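Local atomic coordinates of 3-oxoacyl-[acyl-carrier-protein] synthase (Arabidopsis thaliana, PDB entry 2IX4), a protein that catalyses the condensation steps of mitochondrial fatty acid synthesis, adding two carbons from malonyl-ACP to a growing acyl chain. Residues 37-42 with 62-67; 191-194 with 200-203; 98-103 with 166-171; 103-108 with 260-265. All coordinates share one frame; numbering follows the deposited sequence.

Contacts 2, 3 and 4 form one connected patch of the thiolase-like fold, while contact 1 stands apart. The centre of contact 3 is about 10 Å from that of contact 4 and about 11 Å from that of contact 2; contacts 3 and 4 share Ala103, and Val200 and Val202 of contact 2 pack on residues of contacts 4 and 3 respectively. Contact 1 has its centre about 29 Å from that of contact 3, and nothing in it touches the other three. None of the four lies at the hexanoic acid pocket or the potassium ion; segments of contacts 1, 2 and 3 reach the second subunit, whereas contact 4 touches no other chain.

Contact 1: residues 37-42 with 62-67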
loop_
_atom_site.group_PDB
_atom_site.type_symbol
_atom_site.label_atom_id
_atom_site.label_comp_id
_atom_site.label_asym_id
_atom_site.label_seq_id
_atom_site.Cartn_x
_atom_site.Cartn_y
_atom_site.Cartn_z
ATOM N N LEU A 37 6.187 23.548 -19.831
ATOM C CA LEU A 37 5.085 24.031 -18.989
ATOM C C LEU A 37 3.919 23.040 -18.912
ATOM O O LEU A 37 3.288 22.904 -17.863
ATOM C CB LEU A 37 4.581 25.399 -19.466
ATOM C CG LEU A 37 5.487 26.622 -19.295
ATOM C CD1 LEU A 37 4.797 27.861 -19.837
ATOM C CD2 LEU A 37 5.887 26.830 -17.841
ATOM N N ASP A 38 3.646 22.356 -20.024
ATOM C CA ASP A 38 2.577 21.357 -20.099
ATOM C C ASP A 38 2.802 20.184 -19.148
ATOM O O ASP A 38 1.846 19.563 -18.671
ATOM C CB ASP A 38 2.424 20.834 -21.531
ATOM C CG ASP A 38 1.805 21.857 -22.472
ATOM O OD1 ASP A 38 2.163 21.859 -23.670
ATOM O OD2 ASP A 38 0.957 22.658 -22.025
ATOM N N ASP A 39 4.070 19.892 -18.872
ATOM C CA ASP A 39 4.452 18.759 -18.031
ATOM C C ASP A 39 4.148 18.971 -16.543
ATOM O O ASP A 39 4.176 18.019 -15.760
ATOM C CB ASP A 39 5.934 18.432 -18.235
ATOM C CG ASP A 39 6.268 18.096 -19.683
ATOM O OD1 ASP A 39 5.406 17.523 -20.388
ATOM O OD2 ASP A 39 7.398 18.399 -20.116
ATOM N N LEU A 40 3.852 20.213 -16.163
ATOM C CA LEU A 40 3.534 20.560 -14.775
ATOM C C LEU A 40 2.175 20.018 -14.331
ATOM O O LEU A 40 1.907 19.912 -13.130
ATOM C CB LEU A 40 3.556 22.081 -14.582
ATOM C CG LEU A 40 4.832 22.874 -14.881
ATOM C CD1 LEU A 40 4.511 24.358 -14.978
ATOM C CD2 LEU A 40 5.898 22.631 -13.831
ATOM N N LYS A 41 1.333 19.683 -15.313
ATOM C CA LYS A 41 -0.057 19.247 -15.103
ATOM C C LYS A 41 -0.895 20.321 -14.404
ATOM O O LYS A 41 -1.744 20.007 -13.568
ATOM C CB LYS A 41 -0.133 17.911 -14.337
ATOM C CG LYS A 41 0.680 16.755 -14.921
ATOM C CD LYS A 41 0.273 16.399 -16.351
ATOM C CE LYS A 41 1.082 15.214 -16.880
ATOM N NZ LYS A 41 2.578 15.415 -16.805
ATOM N N MET A 42 -0.658 21.583 -14.760
ATOM C CA MET A 42 -1.317 22.719 -14.113
ATOM C C MET A 42 -2.312 23.447 -15.024
ATOM O O MET A 42 -2.346 24.676 -15.055
ATOM C CB MET A 42 -0.270 23.698 -13.572
ATOM C CG MET A 42 0.462 23.207 -12.332
ATOM S SD MET A 42 1.843 24.266 -11.852
ATOM C CE MET A 42 1.015 25.818 -11.506
ATOM N N ALA A 62 12.730 14.692 -17.249
ATOM C CA ALA A 62 11.859 13.592 -16.841
ATOM C C ALA A 62 11.683 12.595 -17.980
ATOM O O ALA A 62 11.951 12.916 -19.140
ATOM C CB ALA A 62 10.501 14.122 -16.366
ATOM N N ALA A 63 11.240 11.387 -17.641
ATOM C CA ALA A 63 11.012 10.340 -18.631
ATOM C C ALA A 63 9.523 10.079 -18.790
ATOM O O ALA A 63 8.866 9.620 -17.858
ATOM C CB ALA A 63 11.733 9.080 -18.228
ATOM N N PHE A 64 9.005 10.358 -19.985
ATOM C CA PHE A 64 7.566 10.379 -20.234
ATOM C C PHE A 64 7.079 9.210 -21.077
ATOM O O PHE A 64 7.722 8.825 -22.054
ATOM C CB PHE A 64 7.171 11.672 -20.963
ATOM C CG PHE A 64 7.373 12.923 -20.154
ATOM C CD1 PHE A 64 8.581 13.611 -20.205
ATOM C CD2 PHE A 64 6.346 13.427 -19.364
ATOM C CE1 PHE A 64 8.773 14.778 -19.467
ATOM C CE2 PHE A 64 6.525 14.592 -18.625
ATOM C CZ PHE A 64 7.746 15.266 -18.674
ATOM N N VAL A 65 5.921 8.673 -20.710
ATOM C CA VAL A 65 5.200 7.739 -21.568
ATOM C C VAL A 65 4.745 8.488 -22.828
ATOM O O VAL A 65 4.141 9.556 -22.720
ATOM C CB VAL A 65 3.972 7.145 -20.834
ATOM C CG1 VAL A 65 3.021 6.464 -21.818
ATOM C CG2 VAL A 65 4.415 6.184 -19.736
ATOM N N PRO A 66 5.048 7.941 -24.024
ATOM C CA PRO A 66 4.544 8.547 -25.257
ATOM C C PRO A 66 3.050 8.288 -25.468
ATOM O O PRO A 66 2.613 7.131 -25.498
ATOM C CB PRO A 66 5.376 7.869 -26.352
ATOM C CG PRO A 66 5.753 6.560 -25.784
ATOM C CD PRO A 66 5.882 6.753 -24.294
ATOM N N TYR A 67 2.285 9.368 -25.604
ATOM C CA TYR A 67 0.844 9.294 -25.842
ATOM C C TYR A 67 0.556 9.347 -27.333
ATOM O O TYR A 67 1.323 9.932 -28.092
ATOM C CB TYR A 67 0.129 10.464 -25.156
ATOM C CG TYR A 67 -0.096 10.319 -23.661
ATOM C CD1 TYR A 67 -1.352 10.560 -23.105
ATOM C CD2 TYR A 67 0.945 9.966 -22.801
ATOM C CE1 TYR A 67 -1.567 10.441 -21.733
ATOM C CE2 TYR A 67 0.737 9.844 -21.431
ATOM C CZ TYR A 67 -0.521 10.083 -20.906
ATOM O OH TYR A 67 -0.730 9.963 -19.549
#
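Asp39 lays its carboxylate against the outer end of the Phe64 ring, and almost the whole contact between the two segments rests on this pair. The closest approach is Asp39 CG to Phe64 CZ at 3.3 Å. Around it, Asp39 OD1 lies 3.6 Å from Phe64 CE2, and Asp39 OD2 lies 3.5 Å from Phe64 CZ. The carboxylate and ring planes are inclined by 35°, so the acid neither stacks flat on the ring nor meets it squarely. Asp39 has CG beside its backbone N (chi1 -59°), which directs the group at the ring from the short 3-10 turn of 38-40.

Arg33, which forms a salt bridge with Asp39 OD2 and a cation-pi interaction with Phe64, probably offsets the poor match of an anion beside an aromatic ring. The same oxygen accepts a hydrogen bond from Thr36 N, which further fixes the turn of the carboxylate.

The other side of the contact is looser and partly exposed to solvent. Here Lys41 NZ approaches the edge of the ring, 4.4 Å from Phe64 CE2. Its bond back to Asp39 O is weak, and a further hydrogen bond goes to Ile210 O, outside the two segments. Lys41 therefore borders the ring without gripping it.

The pairing belongs to an excursion of the N-terminal half of the ketosynthase fold, a two-stranded antiparallel sheet, 32-34 with 61-63, in which the connection between the strands runs through the 3-10 turn 38-40 and helix 47-55.

Contact 2: residues 191-194 with 200-203; sequences RMIQ and VMVA
Ile193 and Met201 meet where helix 181-195 lies on strand 200-207, the second half of a beta-alpha-beta crossover in the thiolase-like fold: strand 172-173 leads into the helix, and strand 116-122 lies between the two parallel strands it connects. The first shell is wholly apolar. Ile193 CG1 comes within 3.7 Å of Met201 CG, and Ile193 CD1 lies 3.8 Å from Met201 CB, the two side chains sliding past each other in opposite directions.

One residue earlier, Met192 reaches out as an extended chain and meets Met201 at about a right angle, with Met192 SD 3.9 Å from Met201 CE. The meeting depends on the shape of Met201, which bends at both chi2 (-68°) and chi3 (-68°) and thereby swings its methyl group round to the sulfur.

Outside this shell, Ile193 also packs on Leu257 and Glu259 of strand 251-259, and Met201 on Ala189 from the preceding turn of the helix. Met192 rests on Pro171 and on Met279 of the second subunit, so the inner packing borders the dimer interface. On the remote face of the helix, Arg191 makes a salt bridge through NE to Asp197 of the second subunit. Its guanidinium is steadied from within the helix: Arg191 NH1 donates to Gln194 OE1 at 3.0 Å, in the carbonyl plane and on a lone pair of the amide oxygen.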
loop_
_atom_site.group_PDB
_atom_site.type_symbol
_atom_site.label_atom_id
_atom_site.label_comp_id
_atom_site.label_asym_id
_atom_site.label_seq_id
_atom_site.Cartn_x
_atom_site.Cartn_y
_atom_site.Cartn_z
ATOM N N ARG A 191 3.305 -15.028 -2.818
ATOM C CA ARG A 191 2.970 -15.652 -1.529
ATOM C C ARG A 191 1.525 -16.147 -1.473
ATOM O O ARG A 191 1.247 -17.203 -0.904
ATOM C CB ARG A 191 3.219 -14.682 -0.369
ATOM C CG ARG A 191 4.678 -14.371 -0.087
ATOM C CD ARG A 191 5.357 -15.465 0.735
ATOM N NE ARG A 191 6.766 -15.155 0.977
ATOM C CZ ARG A 191 7.749 -15.385 0.107
ATOM N NH1 ARG A 191 7.493 -15.939 -1.073
ATOM N NH2 ARG A 191 8.996 -15.061 0.423
ATOM N N MET A 192 0.614 -15.377 -2.067
ATOM C CA MET A 192 -0.802 -15.738 -2.123
ATOM C C MET A 192 -1.061 -16.987 -2.968
ATOM O O MET A 192 -1.848 -17.847 -2.574
ATOM C CB MET A 192 -1.647 -14.561 -2.626
ATOM C CG MET A 192 -1.702 -13.387 -1.656
ATOM S SD MET A 192 -2.453 -11.885 -2.322
ATOM C CE MET A 192 -2.064 -10.733 -1.007
ATOM N N ILE A 193 -0.410 -17.084 -4.123
ATOM C CA ILE A 193 -0.519 -18.281 -4.965
ATOM C C ILE A 193 0.103 -19.488 -4.255
ATOM O O ILE A 193 -0.462 -20.585 -4.267
ATOM C CB ILE A 193 0.111 -18.071 -6.371
ATOM C CG1 ILE A 193 -0.609 -16.934 -7.112
ATOM C CG2 ILE A 193 0.048 -19.361 -7.196
ATOM C CD1 ILE A 193 0.120 -16.410 -8.339
ATOM N N GLN A 194 1.255 -19.265 -3.625
ATOM C CA GLN A 194 1.952 -20.305 -2.867
ATOM C C GLN A 194 1.070 -20.884 -1.764
ATOM O O GLN A 194 0.964 -22.104 -1.632
ATOM C CB GLN A 194 3.257 -19.763 -2.270
ATOM C CG GLN A 194 4.405 -19.642 -3.265
ATOM C CD GLN A 194 5.578 -18.830 -2.727
ATOM O OE1 GLN A 194 5.400 -17.869 -1.979
ATOM N NE2 GLN A 194 6.785 -19.211 -3.120
ATOM N N VAL A 200 -4.128 -17.597 -10.002
ATOM C CA VAL A 200 -3.601 -16.601 -10.937
ATOM C C VAL A 200 -3.627 -15.234 -10.266
ATOM O O VAL A 200 -4.622 -14.867 -9.647
ATOM C CB VAL A 200 -4.449 -16.517 -12.243
ATOM C CG1 VAL A 200 -3.844 -15.509 -13.220
ATOM C CG2 VAL A 200 -4.590 -17.881 -12.911
ATOM N N MET A 201 -2.534 -14.485 -10.386
ATOM C CA MET A 201 -2.486 -13.115 -9.893
ATOM C C MET A 201 -1.953 -12.172 -10.965
ATOM O O MET A 201 -0.905 -12.424 -11.569
ATOM C CB MET A 201 -1.623 -13.003 -8.628
ATOM C CG MET A 201 -2.216 -13.641 -7.370
ATOM S SD MET A 201 -3.682 -12.834 -6.690
ATOM C CE MET A 201 -3.003 -11.270 -6.106
ATOM N N VAL A 202 -2.689 -11.087 -11.190
ATOM C CA VAL A 202 -2.261 -10.002 -12.057
ATOM C C VAL A 202 -1.587 -8.969 -11.157
ATOM O O VAL A 202 -2.257 -8.282 -10.386
ATOM C CB VAL A 202 -3.464 -9.384 -12.805
ATOM C CG1 VAL A 202 -2.993 -8.371 -13.835
ATOM C CG2 VAL A 202 -4.296 -10.478 -13.475
ATOM N N ALA A 203 -0.261 -8.877 -11.245
ATOM C CA ALA A 203 0.522 -8.126 -10.261
ATOM C C ALA A 203 1.548 -7.184 -10.879
ATOM O O ALA A 203 2.062 -7.437 -11.971
ATOM C CB ALA A 203 1.211 -9.090 -9.291
#

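Contact 3: residues 98-103 with 166-171; sequences EALRDA and YGFQGP
Gln169 NE2 is held by two acceptors, Gly167 O and Glu110 OE1, in the loop that carries Phe168 onto Leu100. The bond from Gln169 NE2 to Gly167 O, 3.2 Å long, is nearly straight at 168°. Gly167, with positive phi, is where the chain leaves helix 157-166.

Leu100 CG lies beside its backbone N (chi1 -72°), which turns its methyl groups to the two rings. Leu100 CD1 sits over the face of Tyr166, 3.7 Å from the ring centroid and 13° off the normal, a clear CH-pi contact. The same carbon meets the edge of the other ring, 3.7 Å from Phe168 CE1, while Leu100 CD2 lies 3.8 Å from Phe168 CZ. Phe168 in turn has Tyr166 CB over the centre of one face. The phenol hydroxyl of Tyr166 bonds to Asp97 OD2, whose partner oxygen takes a salt bridge from Arg101 NE. Replacing Tyr166 by a serine would probably uncover Leu100 CD1 on one side and leave Asp97 OD2 without its hydroxyl partner.

Leu100 thus joins helix 87-102 to the loop after helix 157-166, and also packs on Val202 of strand 200-207 and Val256 of strand 251-259.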
loop_
_atom_site.group_PDB
_atom_site.type_symbol
_atom_site.label_atom_id
_atom_site.label_comp_id
_atom_site.label_asym_id
_atom_site.label_seq_id
_atom_site.Cartn_x
_atom_site.Cartn_y
_atom_site.Cartn_z
ATOM N N GLU A 98 -2.481 -6.024 -21.745
ATOM C CA GLU A 98 -1.430 -6.641 -22.551
ATOM C C GLU A 98 -0.957 -7.950 -21.921
ATOM O O GLU A 98 -0.860 -8.971 -22.606
ATOM C CB GLU A 98 -0.245 -5.686 -22.741
ATOM C CG GLU A 98 0.845 -6.239 -23.656
ATOM C CD GLU A 98 2.148 -5.453 -23.609
ATOM O OE1 GLU A 98 2.231 -4.431 -22.889
ATOM O OE2 GLU A 98 3.095 -5.869 -24.306
ATOM N N ALA A 99 -0.668 -7.909 -20.619
ATOM C CA ALA A 99 -0.224 -9.089 -19.873
ATOM C C ALA A 99 -1.224 -10.246 -19.943
ATOM O O ALA A 99 -0.839 -11.388 -20.194
ATOM C CB ALA A 99 0.076 -8.721 -18.420
ATOM N N LEU A 100 -2.503 -9.945 -19.730
ATOM C CA LEU A 100 -3.556 -10.965 -19.744
ATOM C C LEU A 100 -3.782 -11.579 -21.124
ATOM O O LEU A 100 -4.038 -12.783 -21.242
ATOM C CB LEU A 100 -4.867 -10.403 -19.178
ATOM C CG LEU A 100 -4.886 -10.174 -17.661
ATOM C CD1 LEU A 100 -5.969 -9.177 -17.285
ATOM C CD2 LEU A 100 -5.066 -11.488 -16.901
ATOM N N ARG A 101 -3.688 -10.755 -22.164
ATOM C CA ARG A 101 -3.817 -11.249 -23.537
ATOM C C ARG A 101 -2.594 -12.073 -23.940
ATOM O O ARG A 101 -2.721 -13.082 -24.635
ATOM C CB ARG A 101 -4.083 -10.100 -24.511
ATOM C CG ARG A 101 -5.468 -9.500 -24.322
ATOM C CD ARG A 101 -5.793 -8.407 -25.319
ATOM N NE ARG A 101 -7.052 -7.753 -24.965
ATOM C CZ ARG A 101 -8.258 -8.166 -25.349
ATOM N NH1 ARG A 101 -8.397 -9.234 -26.128
ATOM N NH2 ARG A 101 -9.336 -7.498 -24.959
ATOM N N ASP A 102 -1.422 -11.647 -23.470
ATOM C CA ASP A 102 -0.176 -12.408 -23.609
ATOM C C ASP A 102 -0.298 -13.787 -22.945
ATOM O O ASP A 102 0.099 -14.801 -23.528
ATOM C CB ASP A 102 0.987 -11.614 -23.002
ATOM C CG ASP A 102 2.345 -12.259 -23.242
ATOM O OD1 ASP A 102 2.542 -12.912 -24.289
ATOM O OD2 ASP A 102 3.231 -12.082 -22.380
ATOM N N ALA A 103 -0.862 -13.810 -21.738
ATOM C CA ALA A 103 -1.093 -15.045 -20.983
ATOM C C ALA A 103 -2.295 -15.844 -21.492
ATOM O O ALA A 103 -2.516 -16.981 -21.061
ATOM C CB ALA A 103 -1.264 -14.728 -19.501
ATOM N N TYR A 166 -12.257 -7.270 -15.631
ATOM C CA TYR A 166 -12.181 -8.676 -16.035
ATOM C C TYR A 166 -13.003 -9.618 -15.150
ATOM O O TYR A 166 -13.109 -10.811 -15.438
ATOM C CB TYR A 166 -10.716 -9.116 -16.109
ATOM C CG TYR A 166 -9.874 -8.219 -16.984
ATOM C CD1 TYR A 166 -9.059 -7.236 -16.426
ATOM C CD2 TYR A 166 -9.919 -8.329 -18.373
ATOM C CE1 TYR A 166 -8.293 -6.397 -17.226
ATOM C CE2 TYR A 166 -9.157 -7.496 -19.183
ATOM C CZ TYR A 166 -8.350 -6.534 -18.602
ATOM O OH TYR A 166 -7.601 -5.707 -19.400
ATOM N N GLY A 167 -13.592 -9.075 -14.088
ATOM C CA GLY A 167 -14.421 -9.857 -13.176
ATOM C C GLY A 167 -13.594 -10.729 -12.251
ATOM O O GLY A 167 -14.034 -11.804 -11.851
ATOM N N PHE A 168 -12.396 -10.260 -11.913
ATOM C CA PHE A 168 -11.476 -11.031 -11.082
ATOM C C PHE A 168 -11.832 -10.894 -9.605
ATOM O O PHE A 168 -11.772 -9.795 -9.044
ATOM C CB PHE A 168 -10.018 -10.618 -11.346
ATOM C CG PHE A 168 -9.511 -10.982 -12.723
ATOM C CD1 PHE A 168 -8.442 -10.290 -13.282
ATOM C CD2 PHE A 168 -10.101 -12.011 -13.462
ATOM C CE1 PHE A 168 -7.957 -10.617 -14.550
ATOM C CE2 PHE A 168 -9.628 -12.344 -14.734
ATOM C CZ PHE A 168 -8.552 -11.645 -15.278
ATOM N N GLN A 169 -12.197 -12.016 -8.984
ATOM C CA GLN A 169 -12.745 -12.014 -7.626
ATOM C C GLN A 169 -11.858 -12.721 -6.597
ATOM O O GLN A 169 -12.294 -13.004 -5.477
ATOM C CB GLN A 169 -14.160 -12.600 -7.621
ATOM C CG GLN A 169 -15.147 -11.813 -8.473
ATOM C CD GLN A 169 -16.357 -12.632 -8.871
ATOM O OE1 GLN A 169 -17.206 -12.942 -8.041
ATOM N NE2 GLN A 169 -16.444 -12.976 -10.150
ATOM N N GLY A 170 -10.614 -12.997 -6.982
ATOM C CA GLY A 170 -9.599 -13.456 -6.042
ATOM C C GLY A 170 -9.118 -12.282 -5.210
ATOM O O GLY A 170 -9.725 -11.207 -5.252
ATOM N N PRO A 171 -8.023 -12.467 -4.450
ATOM C CA PRO A 171 -7.493 -11.375 -3.626
ATOM C C PRO A 171 -7.347 -10.062 -4.404
ATOM O O PRO A 171 -6.735 -10.037 -5.476
ATOM C CB PRO A 171 -6.123 -11.899 -3.188
ATOM C CG PRO A 171 -6.265 -13.376 -3.198
ATOM C CD PRO A 171 -7.224 -13.699 -4.317
#

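Contact 4: residues 103-108 with 260-265; sequences AEWLPT and YEHAKR
Trp105 and His262 reach for each other from opposite directions, and each depends on an extended first torsion. In Trp105, CG stands opposite the backbone N (chi1 -169°), which carries the six-membered ring out to the helix of 260-265. His262 adopts the matching form (chi1 -173°), projecting its imidazole away from the helix axis. Its CE1 corner comes to 3.5 Å from Trp105 CH2, and His262 NE2 lies 3.8 Å from the same carbon. The planes are at 76° with centroids 5.2 Å apart, an offset edge-to-face pair in which the imidazole supplies the edge and the indole the face.

Helix 87-102 ends just before the indole in a Schellman motif: Glu104, with positive phi, is its C-prime residue, Glu104 N bonds to Arg101 O, and Trp105 N returns to Leu100 O at 2.8 Å. Pro107 CD then lies 3.6 Å above the indole plane, on the side away from His262.

Polar partners outside the pair fix the rotation of both rings. Trp105 NE1 donates to Thr116 OG1 of strand 116-122, and His262 ND1 is hydrogen-bonded to Glu258 OE1. A leucine in place of Trp105 would probably deprive Thr116 OG1 of its donor and leave the imidazole edge of His262 without an aromatic face. Val200 of strand 200-207 touches both rings on the indole side facing His262, its CG2 3.7 Å from His262 CE1.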
loop_
_atom_site.group_PDB
_atom_site.type_symbol
_atom_site.label_atom_id
_atom_site.label_comp_id
_atom_site.label_asym_id
_atom_site.label_seq_id
_atom_site.Cartn_x
_atom_site.Cartn_y
_atom_site.Cartn_z
ATOM N N ALA A 103 -0.862 -13.810 -21.738
ATOM C CA ALA A 103 -1.093 -15.045 -20.983
ATOM C C ALA A 103 -2.295 -15.844 -21.492
ATOM O O ALA A 103 -2.516 -16.981 -21.061
ATOM C CB ALA A 103 -1.264 -14.728 -19.501
ATOM N N GLU A 104 -3.058 -15.247 -22.407
ATOM C CA GLU A 104 -4.319 -15.815 -22.895
ATOM C C GLU A 104 -5.247 -16.156 -21.724
ATOM O O GLU A 104 -5.887 -17.209 -21.698
ATOM C CB GLU A 104 -4.074 -17.021 -23.816
ATOM C CG GLU A 104 -3.213 -16.690 -25.030
ATOM C CD GLU A 104 -3.208 -17.775 -26.094
ATOM O OE1 GLU A 104 -3.691 -18.900 -25.832
ATOM O OE2 GLU A 104 -2.711 -17.494 -27.206
ATOM N N TRP A 105 -5.297 -15.247 -20.752
ATOM C CA TRP A 105 -6.115 -15.427 -19.561
ATOM C C TRP A 105 -7.219 -14.378 -19.474
ATOM O O TRP A 105 -7.067 -13.341 -18.831
ATOM C CB TRP A 105 -5.257 -15.426 -18.286
ATOM C CG TRP A 105 -6.024 -15.877 -17.071
ATOM C CD1 TRP A 105 -6.379 -15.118 -15.992
ATOM C CD2 TRP A 105 -6.551 -17.190 -16.830
ATOM N NE1 TRP A 105 -7.085 -15.881 -15.088
ATOM C CE2 TRP A 105 -7.205 -17.155 -15.578
ATOM C CE3 TRP A 105 -6.528 -18.396 -17.548
ATOM C CZ2 TRP A 105 -7.827 -18.277 -15.024
ATOM C CZ3 TRP A 105 -7.153 -19.516 -16.998
ATOM C CH2 TRP A 105 -7.792 -19.445 -15.748
ATOM N N LEU A 106 -8.331 -14.665 -20.139
ATOM C CA LEU A 106 -9.525 -13.841 -20.052
ATOM C C LEU A 106 -10.705 -14.765 -19.749
ATOM O O LEU A 106 -11.572 -14.965 -20.602
ATOM C CB LEU A 106 -9.739 -13.064 -21.362
ATOM C CG LEU A 106 -8.629 -12.087 -21.782
ATOM C CD1 LEU A 106 -8.709 -11.758 -23.272
ATOM C CD2 LEU A 106 -8.647 -10.815 -20.940
ATOM N N PRO A 107 -10.735 -15.345 -18.529
ATOM C CA PRO A 107 -11.731 -16.377 -18.237
ATOM C C PRO A 107 -13.162 -15.847 -18.253
ATOM O O PRO A 107 -13.412 -14.704 -17.867
ATOM C CB PRO A 107 -11.351 -16.846 -16.830
ATOM C CG PRO A 107 -10.618 -15.708 -16.229
ATOM C CD PRO A 107 -9.873 -15.076 -17.363
ATOM N N THR A 108 -14.083 -16.683 -18.716
ATOM C CA THR A 108 -15.502 -16.356 -18.709
ATOM C C THR A 108 -16.214 -17.071 -17.561
ATOM O O THR A 108 -17.271 -16.630 -17.106
ATOM C CB THR A 108 -16.169 -16.749 -20.038
ATOM O OG1 THR A 108 -15.914 -18.132 -20.303
ATOM C CG2 THR A 108 -15.620 -15.912 -21.182
ATOM N N TYR A 260 2.142 -23.307 -11.106
ATOM C CA TYR A 260 2.804 -24.074 -12.162
ATOM C C TYR A 260 1.932 -25.170 -12.790
ATOM O O TYR A 260 1.852 -25.278 -14.020
ATOM C CB TYR A 260 4.131 -24.634 -11.622
ATOM C CG TYR A 260 5.011 -25.367 -12.619
ATOM C CD1 TYR A 260 5.117 -24.946 -13.947
ATOM C CD2 TYR A 260 5.769 -26.466 -12.215
ATOM C CE1 TYR A 260 5.932 -25.617 -14.850
ATOM C CE2 TYR A 260 6.589 -27.144 -13.110
ATOM C CZ TYR A 260 6.664 -26.714 -14.423
ATOM O OH TYR A 260 7.475 -27.380 -15.310
ATOM N N GLU A 261 1.272 -25.967 -11.955
ATOM C CA GLU A 261 0.395 -27.037 -12.455
ATOM C C GLU A 261 -0.807 -26.485 -13.220
ATOM O O GLU A 261 -1.218 -27.057 -14.232
ATOM C CB GLU A 261 -0.068 -27.959 -11.319
ATOM C CG GLU A 261 1.057 -28.737 -10.636
ATOM C CD GLU A 261 1.808 -29.663 -11.581
ATOM O OE1 GLU A 261 1.176 -30.250 -12.491
ATOM O OE2 GLU A 261 3.034 -29.808 -11.406
ATOM N N HIS A 262 -1.355 -25.374 -12.727
ATOM C CA HIS A 262 -2.447 -24.660 -13.388
ATOM C C HIS A 262 -2.034 -24.211 -14.794
ATOM O O HIS A 262 -2.784 -24.390 -15.758
ATOM C CB HIS A 262 -2.879 -23.456 -12.537
ATOM C CG HIS A 262 -4.095 -22.748 -13.051
ATOM N ND1 HIS A 262 -4.031 -21.736 -13.987
ATOM C CD2 HIS A 262 -5.408 -22.897 -12.751
ATOM C CE1 HIS A 262 -5.251 -21.300 -14.247
ATOM N NE2 HIS A 262 -6.104 -21.986 -13.509
ATOM N N ALA A 263 -0.831 -23.642 -14.899
ATOM C CA ALA A 263 -0.276 -23.189 -16.181
ATOM C C ALA A 263 -0.052 -24.335 -17.168
ATOM O O ALA A 263 -0.374 -24.210 -18.353
ATOM C CB ALA A 263 1.027 -22.419 -15.952
ATOM N N LYS A 264 0.498 -25.445 -16.677
ATOM C CA LYS A 264 0.789 -26.608 -17.521
ATOM C C LYS A 264 -0.478 -27.269 -18.052
ATOM O O LYS A 264 -0.518 -27.706 -19.204
ATOM C CB LYS A 264 1.642 -27.634 -16.772
ATOM C CG LYS A 264 3.117 -27.262 -16.651
ATOM C CD LYS A 264 3.958 -28.436 -16.163
ATOM C CE LYS A 264 3.712 -28.737 -14.689
ATOM N NZ LYS A 264 4.435 -29.961 -14.246
ATOM N N ARG A 265 -1.507 -27.331 -17.206
ATOM C CA ARG A 265 -2.801 -27.921 -17.564
ATOM C C ARG A 265 -3.448 -27.269 -18.784
ATOM O O ARG A 265 -3.960 -27.964 -19.662
ATOM C CB ARG A 265 -3.760 -27.850 -16.375
ATOM C CG ARG A 265 -3.732 -29.070 -15.475
ATOM C CD ARG A 265 -4.895 -30.004 -15.773
ATOM N NE ARG A 265 -6.129 -29.575 -15.113
ATOM C CZ ARG A 265 -7.312 -30.173 -15.259
ATOM N NH1 ARG A 265 -7.440 -31.236 -16.044
ATOM N NH2 ARG A 265 -8.375 -29.707 -14.613
#